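Local coordinates for uncharacterized protein (Thermus thermophilus, PDB 2DBS), which is of unknown function, belongs to the uncharacterised DUF5647 family and associates with a second copy of itself, at residues L37-P42 / Y65-Q70. Residues are numbered along the deposited sequence; the frame is centred on the assembly and turned at random.
Sequences LPLDEP and YALFLQ
Leu37 N donates to Ala66 O over 3.0 Å, and Leu37 O receives Phe68 N at 3.1 Å along an almost straight N-H (176°). The ladder to strand 63-69 uses the N atoms of Leu37 and Leu39 and skips that of Pro38, so a proline is accommodated there; Leu39 N lies 3.0 Å from Phe68 O in a more bent bond (133°). These rungs join parallel neighbours, strands 33-38 and 63-69, linked by helix 42-53 in a beta-alpha-beta crossover. The sheet face shared by Leu37 and Leu67 is buried and apolar, which suits leucine, and Leu37 also touches Ala48 of helix 42-53. With CG anti to the carbonyl carbon (chi1 -63°), Leu37 sets CD1 against the edge of the Tyr65 ring, 3.4 Å from CE2, while Leu67 CD2 meets Leu39 CD2 at 4.0 Å. Leu39 also packs on Leu39 of the second subunit. The other face carries Pro38 and Phe68, whose CB atoms lie 4.3 Å apart; both residues touch Leu11 of helix 8-20, an apolar setting that suits ring and prolyl carbons. Pro38 begins a type I turn with Leu39 and Asp40 at its centre; a hydrogen bond from Glu41 N, the N-cap residue of helix 42-53, to Pro38 O (3.0 Å) closes it.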
loop_
_atom_site.group_PDB
_atom_site.type_symbol
_atom_site.label_atom_id
_atom_site.label_comp_id
_atom_site.label_asym_id
_atom_site.label_seq_id
_atom_site.Cartn_x
_atom_site.Cartn_y
_atom_site.Cartn_z
ATOM N N LEU B 37 -6.843 -2.110 0.223
ATOM C CA LEU B 37 -6.449 -2.071 1.628
ATOM C C LEU B 37 -7.104 -0.982 2.469
ATOM O O LEU B 37 -6.653 0.163 2.489
ATOM C CB LEU B 37 -4.932 -1.942 1.772
ATOM C CG LEU B 37 -4.088 -3.076 1.222
ATOM C CD1 LEU B 37 -2.647 -2.807 1.573
ATOM C CD2 LEU B 37 -4.537 -4.401 1.779
ATOM N N PRO B 38 -8.188 -1.327 3.174
ATOM C CA PRO B 38 -8.858 -0.328 4.019
ATOM C C PRO B 38 -7.938 -0.029 5.218
ATOM O O PRO B 38 -7.939 -0.786 6.209
ATOM C CB PRO B 38 -10.133 -1.050 4.453
ATOM C CG PRO B 38 -10.378 -2.012 3.335
ATOM C CD PRO B 38 -9.013 -2.538 3.036
ATOM N N LEU B 39 -7.146 1.050 5.133
ATOM C CA LEU B 39 -6.218 1.403 6.216
ATOM C C LEU B 39 -6.837 1.598 7.592
ATOM O O LEU B 39 -6.124 1.545 8.584
ATOM C CB LEU B 39 -5.409 2.640 5.857
ATOM C CG LEU B 39 -4.403 2.442 4.722
ATOM C CD1 LEU B 39 -3.508 3.663 4.659
ATOM C CD2 LEU B 39 -3.571 1.168 4.943
ATOM N N ASP B 40 -8.145 1.834 7.670
ATOM C CA ASP B 40 -8.767 1.990 8.970
ATOM C C ASP B 40 -9.737 0.862 9.322
ATOM O O ASP B 40 -10.545 0.994 10.241
ATOM C CB ASP B 40 -9.459 3.352 9.115
ATOM C CG ASP B 40 -10.606 3.564 8.143
ATOM O OD1 ASP B 40 -11.256 2.584 7.729
ATOM O OD2 ASP B 40 -10.873 4.741 7.818
ATOM N N GLU B 41 -9.643 -0.254 8.600
ATOM C CA GLU B 41 -10.477 -1.434 8.851
ATOM C C GLU B 41 -9.542 -2.642 8.869
ATOM O O GLU B 41 -9.471 -3.403 7.908
ATOM C CB GLU B 41 -11.555 -1.551 7.769
ATOM C CG GLU B 41 -12.451 -0.315 7.826
ATOM C CD GLU B 41 -13.730 -0.395 7.024
ATOM O OE1 GLU B 41 -14.492 -1.378 7.202
ATOM O OE2 GLU B 41 -13.971 0.554 6.234
ATOM N N PRO B 42 -8.811 -2.824 9.987
ATOM C CA PRO B 42 -7.844 -3.904 10.205
ATOM C C PRO B 42 -8.302 -5.299 9.859
ATOM O O PRO B 42 -7.593 -6.035 9.178
ATOM C CB PRO B 42 -7.492 -3.761 11.685
ATOM C CG PRO B 42 -8.728 -3.165 12.279
ATOM C CD PRO B 42 -9.086 -2.123 11.256
ATOM N N TYR B 65 -2.577 -1.242 -5.728
ATOM C CA TYR B 65 -3.015 -1.060 -4.361
ATOM C C TYR B 65 -3.936 0.133 -4.274
ATOM O O TYR B 65 -3.581 1.203 -4.720
ATOM C CB TYR B 65 -1.810 -0.827 -3.444
ATOM C CG TYR B 65 -1.191 -2.102 -2.944
ATOM C CD1 TYR B 65 -0.370 -2.868 -3.767
ATOM C CD2 TYR B 65 -1.516 -2.600 -1.677
ATOM C CE1 TYR B 65 0.104 -4.111 -3.345
ATOM C CE2 TYR B 65 -1.055 -3.825 -1.251
ATOM C CZ TYR B 65 -0.252 -4.578 -2.086
ATOM O OH TYR B 65 0.173 -5.812 -1.678
ATOM N N ALA B 66 -5.112 -0.057 -3.687
ATOM C CA ALA B 66 -6.071 1.010 -3.522
ATOM C C ALA B 66 -6.201 1.236 -2.032
ATOM O O ALA B 66 -6.825 0.441 -1.338
ATOM C CB ALA B 66 -7.395 0.600 -4.107
ATOM N N LEU B 67 -5.591 2.310 -1.538
ATOM C CA LEU B 67 -5.638 2.640 -0.106
ATOM C C LEU B 67 -6.937 3.358 0.225
ATOM O O LEU B 67 -7.211 4.431 -0.298
ATOM C CB LEU B 67 -4.445 3.504 0.297
ATOM C CG LEU B 67 -3.055 2.876 0.128
ATOM C CD1 LEU B 67 -1.967 3.900 0.439
ATOM C CD2 LEU B 67 -2.924 1.670 1.039
ATOM N N PHE B 68 -7.722 2.738 1.101
ATOM C CA PHE B 68 -9.022 3.232 1.497
ATOM C C PHE B 68 -9.071 3.845 2.873
ATOM O O PHE B 68 -8.355 3.431 3.779
ATOM C CB PHE B 68 -10.052 2.094 1.450
ATOM C CG PHE B 68 -10.566 1.792 0.066
ATOM C CD1 PHE B 68 -9.717 1.300 -0.919
ATOM C CD2 PHE B 68 -11.893 2.048 -0.263
ATOM C CE1 PHE B 68 -10.181 1.078 -2.193
ATOM C CE2 PHE B 68 -12.364 1.828 -1.540
ATOM C CZ PHE B 68 -11.510 1.343 -2.506
ATOM N N LEU B 69 -9.939 4.839 3.014
ATOM C CA LEU B 69 -10.185 5.524 4.277
ATOM C C LEU B 69 -11.682 5.805 4.351
ATOM O O LEU B 69 -12.287 6.226 3.358
ATOM C CB LEU B 69 -9.441 6.850 4.355
ATOM C CG LEU B 69 -8.292 6.897 5.355
ATOM C CD1 LEU B 69 -7.879 8.340 5.551
ATOM C CD2 LEU B 69 -8.723 6.259 6.675
ATOM N N GLN B 70 -12.264 5.572 5.531
ATOM C CA GLN B 70 -13.690 5.779 5.792
ATOM C C GLN B 70 -14.559 5.320 4.600
ATOM O O GLN B 70 -15.483 6.012 4.157
ATOM C CB GLN B 70 -13.963 7.261 6.140
ATOM C CG GLN B 70 -13.001 7.916 7.176
ATOM C CD GLN B 70 -13.159 7.379 8.598
ATOM O OE1 GLN B 70 -14.278 7.143 9.062
ATOM N NE2 GLN B 70 -12.038 7.199 9.300
#